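Side-chain contacts in cycloalternan-forming enzyme (Listeria monocytogenes serovar 1/2a, PDB 5F7U), which belongs to glycoside hydrolase family 31 and joins a TIM barrel to several beta-rich domains, among them a family 6 carbohydrate-binding module: residues Leu360-Phe365 with Tyr841-Gly846; Gly908-Thr913 with Leu917-Ala922. The protein carries 1 engineered substitution. All blocks are in the same frame, centred on the assembly; numbering follows the deposited sequence.

Contact 1: Leu360-Phe365 with Tyr841-Gly846; sequences LPKWAF and YDDVNG
Lys362 lays its aliphatic stem alongside the carboxylate of Asp843, the two side chains sliding past one another in opposite directions. Both CB and CD of the lysine skim a single oxygen, Asp843 OD2, with CB to OD2 at 3.8 Å. The stem leaves the backbone nearly straight and then bends at chi3 (103°), so that NZ comes to lie beside the carboxylate, level with OD2, and meets CG2 of Val844, 4.0 Å away. Ammonium and carboxylate therefore stop just short of a salt bridge: Lys362 NZ and Asp843 OD2 are 4.3 Å apart. Water takes up the difference. One molecule accepts from Lys362 NZ at 2.6 Å and donates to Asp843 OD2 at 2.7 Å. A second accepts from the backbone N of Lys362 and donates to the same carboxylate oxygen, each at 2.9 Å, while a third bridges Lys362 NZ and Asp843 N through weak bonds. The lysine opens a 3-10 turn just ahead of the first strand of the TIM barrel, 367-369. Asp843 belongs to the segment that strand 835-842 leads into, next to Asp842, the centre of an inverse gamma turn, whose carboxylate forms a salt bridge with Arg850. Helix 702-715 borders the junction, its Tyr706 touching both Lys362 and Asp843. With two waters donating to Asp843 OD2, the lysine and aspartate charges probably interact at least partly through solvent, which would soften their attraction: barrel and beta domain are joined here by a hydrated interface.

Contact 2: Gly908-Thr913 with Leu917-Ala922; sequences GYYYDT and LTYVKA
Tyr910 turns the edge of its ring toward the face of Tyr919 in a T-shaped pair, the planes 72° apart and the centroids separated by 5.3 Å. The two side chains run side by side and point the same way; CD2 of Tyr910 makes the touch, 3.8 Å from CD2 of Tyr919 and displaced toward the rim of that ring. The Tyr919 ring also meets that of Tyr810. Farther along the same Tyr919 ring, Asp912 crosses at a slant, its CB 3.7 Å from Tyr919 CE1 and its carboxylate plane turned 66° from the ring. Asp912 OD2 lies 3.1 Å from Tyr919 OH; a hydrogen bond to OD2 comes from Gln811 NE2, while OD1 takes the backbone N of Gln915 in the connecting turn. All this lies on one face of a two-stranded antiparallel hairpin, strands 908-912 and 917-922, in which Tyr910 and Tyr919 form a hydrogen-bonded pair; Tyr919 N to Tyr910 O measures 2.7 Å. Strand 908-912 is an outermost strand of its five-stranded sheet, and 917-922 continues that sheet onto strand 874-879. On the other face the geometry differs. Tyr911 crosses Thr918 at about a right angle and presents its ring edge, CD1 lying 3.4 Å from Thr918 OG1; both hydroxyls are hydrogen-bonded to Ser880, Tyr911 OH to its backbone O and Thr918 OG1 to its OG. Tyr909 swings its ring back between its own N and carbonyl carbon (chi1 79°), which carries the ring away from strand 917-922, so its contact with Val920 is made by CB, 4.2 Å from Val920 CG2.

In the fold
Contacts 1 and 2 succeed each other along the chain without touching: their centres are 27 Å apart and their nearest atoms about 12 Å. They belong to neighbouring sheets. Strand 835-842, which leads into contact 1, is an outermost strand of the sheet that also holds 929-934, and Thr918 and Val920 of contact 2 pack on Leu933 and Ile931 of that strand. Contact 1 ties this region to the TIM barrel. A bound magnesium ion lies about 6 Å from the side chain of Val844; the side chain of Lys921 is about 10 Å from a magnesium ion. The Asp912 side chain is about 13 Å from a bound alpha-D-glucopyranose.

Contact 1: Leu360-Phe365 with Tyr841-Gly846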
loop_
_atom_site.group_PDB
_atom_site.type_symbol
_atom_site.label_atom_id
_atom_site.label_comp_id
_atom_site.label_asym_id
_atom_site.label_seq_id
_atom_site.Cartn_x
_atom_site.Cartn_y
_atom_site.Cartn_z
ATOM N N LEU A 360 7.625 7.670 10.424
ATOM C CA LEU A 360 7.571 9.102 10.124
ATOM C C LEU A 360 6.950 9.860 11.289
ATOM O O LEU A 360 6.217 9.253 12.066
ATOM C CB LEU A 360 6.725 9.307 8.860
ATOM C CG LEU A 360 7.280 8.676 7.566
ATOM C CD1 LEU A 360 6.317 8.980 6.439
ATOM C CD2 LEU A 360 8.692 9.155 7.196
ATOM N N PRO A 361 7.232 11.178 11.412
ATOM C CA PRO A 361 6.547 11.959 12.450
ATOM C C PRO A 361 5.045 11.969 12.294
ATOM O O PRO A 361 4.527 11.756 11.190
ATOM C CB PRO A 361 7.104 13.379 12.308
ATOM C CG PRO A 361 7.972 13.385 11.133
ATOM C CD PRO A 361 8.166 11.999 10.611
ATOM N N LYS A 362 4.351 12.209 13.409
ATOM C CA LYS A 362 2.894 12.224 13.402
ATOM C C LYS A 362 2.280 13.177 12.389
ATOM O O LYS A 362 1.220 12.893 11.833
ATOM C CB LYS A 362 2.370 12.539 14.800
ATOM C CG LYS A 362 0.874 12.271 14.932
ATOM C CD LYS A 362 0.560 11.952 16.384
ATOM C CE LYS A 362 -0.058 13.087 17.114
ATOM N NZ LYS A 362 -0.206 12.517 18.515
ATOM N N TRP A 363 2.942 14.301 12.125
ATOM C CA TRP A 363 2.399 15.249 11.146
ATOM C C TRP A 363 2.181 14.676 9.755
ATOM O O TRP A 363 1.292 15.121 9.040
ATOM C CB TRP A 363 3.219 16.544 11.071
ATOM C CG TRP A 363 4.541 16.493 10.327
ATOM C CD1 TRP A 363 5.793 16.366 10.885
ATOM C CD2 TRP A 363 4.745 16.616 8.907
ATOM N NE1 TRP A 363 6.750 16.387 9.901
ATOM C CE2 TRP A 363 6.144 16.556 8.679
ATOM C CE3 TRP A 363 3.884 16.789 7.808
ATOM C CZ2 TRP A 363 6.704 16.650 7.391
ATOM C CZ3 TRP A 363 4.440 16.880 6.516
ATOM C CH2 TRP A 363 5.847 16.809 6.325
ATOM N N ALA A 364 2.966 13.664 9.396
ATOM C CA ALA A 364 2.784 13.007 8.111
ATOM C C ALA A 364 1.409 12.328 7.978
ATOM O O ALA A 364 0.960 12.079 6.857
ATOM C CB ALA A 364 3.920 12.018 7.864
ATOM N N PHE A 365 0.752 12.072 9.111
ATOM C CA PHE A 365 -0.537 11.350 9.152
ATOM C C PHE A 365 -1.784 12.224 9.257
ATOM O O PHE A 365 -2.902 11.706 9.370
ATOM C CB PHE A 365 -0.456 10.260 10.225
ATOM C CG PHE A 365 0.609 9.265 9.905
ATOM C CD1 PHE A 365 0.359 8.243 8.986
ATOM C CD2 PHE A 365 1.900 9.422 10.421
ATOM C CE1 PHE A 365 1.371 7.364 8.600
ATOM C CE2 PHE A 365 2.917 8.553 10.047
ATOM C CZ PHE A 365 2.653 7.514 9.141
ATOM N N TYR A 841 1.023 3.683 21.520
ATOM C CA TYR A 841 2.196 4.521 21.332
ATOM C C TYR A 841 1.875 5.964 21.683
ATOM O O TYR A 841 1.250 6.689 20.897
ATOM C CB TYR A 841 2.665 4.424 19.883
ATOM C CG TYR A 841 3.943 5.171 19.564
ATOM C CD1 TYR A 841 5.080 5.054 20.376
ATOM C CD2 TYR A 841 4.023 5.962 18.415
ATOM C CE1 TYR A 841 6.252 5.736 20.064
ATOM C CE2 TYR A 841 5.189 6.636 18.085
ATOM C CZ TYR A 841 6.294 6.523 18.908
ATOM O OH TYR A 841 7.438 7.198 18.569
ATOM N N ASP A 842 2.307 6.379 22.868
ATOM C CA ASP A 842 1.917 7.677 23.379
ATOM C C ASP A 842 2.957 8.729 22.943
ATOM O O ASP A 842 3.850 9.099 23.710
ATOM C CB ASP A 842 1.721 7.577 24.894
ATOM C CG ASP A 842 1.254 8.873 25.531
ATOM O OD1 ASP A 842 1.019 9.871 24.830
ATOM O OD2 ASP A 842 1.140 8.873 26.766
ATOM N N ASP A 843 2.808 9.194 21.699
ATOM C CA ASP A 843 3.747 10.137 21.066
ATOM C C ASP A 843 3.792 11.486 21.788
ATOM O O ASP A 843 4.829 12.161 21.791
ATOM C CB ASP A 843 3.375 10.372 19.585
ATOM C CG ASP A 843 4.419 11.203 18.829
ATOM O OD1 ASP A 843 5.621 10.845 18.846
ATOM O OD2 ASP A 843 4.050 12.222 18.194
ATOM N N VAL A 844 2.666 11.888 22.376
ATOM C CA VAL A 844 2.578 13.162 23.106
ATOM C C VAL A 844 3.548 13.161 24.286
ATOM O O VAL A 844 4.154 14.194 24.599
ATOM C CB VAL A 844 1.103 13.495 23.488
ATOM C CG1 VAL A 844 0.975 14.569 24.580
ATOM C CG2 VAL A 844 0.334 13.927 22.242
ATOM N N ASN A 845 3.717 11.996 24.902
ATOM C CA ASN A 845 4.484 11.857 26.126
ATOM C C ASN A 845 5.748 11.008 25.958
ATOM O O ASN A 845 5.947 10.015 26.668
ATOM C CB ASN A 845 3.583 11.325 27.246
ATOM C CG ASN A 845 2.381 12.218 27.504
ATOM O OD1 ASN A 845 1.235 11.837 27.237
ATOM N ND2 ASN A 845 2.630 13.399 28.033
ATOM N N GLY A 846 6.589 11.410 25.011
ATOM C CA GLY A 846 7.939 10.855 24.855
ATOM C C GLY A 846 7.980 9.492 24.189
ATOM O O GLY A 846 9.001 8.799 24.247
HETATM O O HOH W 1 5.645 12.952 15.853
HETATM O O HOH W 2 -0.205 9.788 20.205
HETATM O O HOH W 3 2.055 13.620 19.297
#

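Contact 2: Gly908-Thr913 with Leu917-Ala922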
loop_
_atom_site.group_PDB
_atom_site.type_symbol
_atom_site.label_atom_id
_atom_site.label_comp_id
_atom_site.label_asym_id
_atom_site.label_seq_id
_atom_site.Cartn_x
_atom_site.Cartn_y
_atom_site.Cartn_z
ATOM N N GLY A 908 -15.064 9.949 37.287
ATOM C CA GLY A 908 -16.486 9.642 37.321
ATOM C C GLY A 908 -16.893 8.786 36.146
ATOM O O GLY A 908 -16.039 8.357 35.383
ATOM N N TYR A 909 -18.192 8.526 36.018
ATOM C CA TYR A 909 -18.720 7.815 34.850
ATOM C C TYR A 909 -20.027 8.403 34.339
ATOM O O TYR A 909 -20.744 9.069 35.073
ATOM C CB TYR A 909 -18.824 6.307 35.105
ATOM C CG TYR A 909 -20.013 5.853 35.920
ATOM C CD1 TYR A 909 -19.986 5.925 37.317
ATOM C CD2 TYR A 909 -21.157 5.307 35.296
ATOM C CE1 TYR A 909 -21.059 5.480 38.080
ATOM C CE2 TYR A 909 -22.247 4.864 36.058
ATOM C CZ TYR A 909 -22.189 4.958 37.444
ATOM O OH TYR A 909 -23.247 4.533 38.215
ATOM N N TYR A 910 -20.312 8.160 33.062
ATOM C CA TYR A 910 -21.497 8.688 32.394
ATOM C C TYR A 910 -21.948 7.655 31.380
ATOM O O TYR A 910 -21.109 6.973 30.788
ATOM C CB TYR A 910 -21.161 10.018 31.708
ATOM C CG TYR A 910 -22.202 10.508 30.716
ATOM C CD1 TYR A 910 -23.382 11.131 31.156
ATOM C CD2 TYR A 910 -22.010 10.352 29.336
ATOM C CE1 TYR A 910 -24.337 11.582 30.246
ATOM C CE2 TYR A 910 -22.962 10.796 28.417
ATOM C CZ TYR A 910 -24.118 11.403 28.876
ATOM O OH TYR A 910 -25.051 11.842 27.967
ATOM N N TYR A 911 -23.254 7.551 31.150
ATOM C CA TYR A 911 -23.762 6.584 30.172
ATOM C C TYR A 911 -24.443 7.282 29.004
ATOM O O TYR A 911 -25.419 8.005 29.188
ATOM C CB TYR A 911 -24.693 5.553 30.836
ATOM C CG TYR A 911 -25.104 4.439 29.900
ATOM C CD1 TYR A 911 -24.184 3.453 29.516
ATOM C CD2 TYR A 911 -26.405 4.375 29.374
ATOM C CE1 TYR A 911 -24.552 2.443 28.653
ATOM C CE2 TYR A 911 -26.775 3.353 28.496
ATOM C CZ TYR A 911 -25.842 2.396 28.148
ATOM O OH TYR A 911 -26.175 1.371 27.293
ATOM N N ASP A 912 -23.903 7.063 27.803
ATOM C CA ASP A 912 -24.449 7.588 26.560
ATOM C C ASP A 912 -25.479 6.572 26.064
ATOM O O ASP A 912 -25.111 5.526 25.538
ATOM C CB ASP A 912 -23.292 7.769 25.559
ATOM C CG ASP A 912 -23.724 8.302 24.191
ATOM O OD1 ASP A 912 -24.923 8.282 23.826
ATOM O OD2 ASP A 912 -22.808 8.756 23.460
ATOM N N THR A 913 -26.768 6.884 26.235
ATOM C CA THR A 913 -27.846 5.949 25.844
ATOM C C THR A 913 -28.007 5.768 24.317
ATOM O O THR A 913 -28.552 4.754 23.864
ATOM C CB THR A 913 -29.217 6.345 26.437
ATOM O OG1 THR A 913 -29.684 7.536 25.803
ATOM C CG2 THR A 913 -29.120 6.588 27.940
ATOM N N LEU A 917 -22.622 3.495 25.204
ATOM C CA LEU A 917 -21.251 3.561 25.687
ATOM C C LEU A 917 -21.213 4.084 27.105
ATOM O O LEU A 917 -21.833 5.104 27.402
ATOM C CB LEU A 917 -20.419 4.499 24.812
ATOM C CG LEU A 917 -20.200 4.085 23.351
ATOM C CD1 LEU A 917 -19.555 5.245 22.617
ATOM C CD2 LEU A 917 -19.310 2.853 23.270
ATOM N N THR A 918 -20.482 3.368 27.961
ATOM C CA THR A 918 -20.151 3.850 29.300
ATOM C C THR A 918 -18.845 4.652 29.282
ATOM O O THR A 918 -17.784 4.113 28.958
ATOM C CB THR A 918 -20.016 2.703 30.309
ATOM O OG1 THR A 918 -21.201 1.892 30.269
ATOM C CG2 THR A 918 -19.863 3.280 31.723
ATOM N N TYR A 919 -18.924 5.921 29.675
ATOM C CA TYR A 919 -17.723 6.751 29.781
ATOM C C TYR A 919 -17.172 6.610 31.190
ATOM O O TYR A 919 -17.943 6.694 32.145
ATOM C CB TYR A 919 -18.026 8.239 29.556
ATOM C CG TYR A 919 -18.564 8.686 28.196
ATOM C CD1 TYR A 919 -19.156 7.789 27.294
ATOM C CD2 TYR A 919 -18.559 10.040 27.863
ATOM C CE1 TYR A 919 -19.674 8.227 26.082
ATOM C CE2 TYR A 919 -19.090 10.487 26.659
ATOM C CZ TYR A 919 -19.643 9.577 25.777
ATOM O OH TYR A 919 -20.171 10.013 24.590
ATOM N N VAL A 920 -15.857 6.404 31.320
ATOM C CA VAL A 920 -15.204 6.351 32.646
ATOM C C VAL A 920 -13.972 7.261 32.631
ATOM O O VAL A 920 -13.044 7.034 31.850
ATOM C CB VAL A 920 -14.790 4.912 33.058
ATOM C CG1 VAL A 920 -14.136 4.902 34.443
ATOM C CG2 VAL A 920 -15.990 3.964 33.056
ATOM N N LYS A 921 -13.982 8.291 33.475
ATOM C CA LYS A 921 -12.846 9.195 33.594
ATOM C C LYS A 921 -11.955 8.776 34.754
ATOM O O LYS A 921 -12.429 8.659 35.888
ATOM C CB LYS A 921 -13.317 10.639 33.789
ATOM C CG LYS A 921 -12.191 11.667 33.833
ATOM C CD LYS A 921 -12.762 13.070 33.986
ATOM C CE LYS A 921 -13.329 13.612 32.682
ATOM N NZ LYS A 921 -13.678 15.062 32.802
ATOM N N ALA A 922 -10.678 8.554 34.450
ATOM C CA ALA A 922 -9.642 8.282 35.457
ATOM C C ALA A 922 -8.651 9.431 35.433
ATOM O O ALA A 922 -8.281 9.913 34.369
ATOM C CB ALA A 922 -8.922 6.971 35.162
#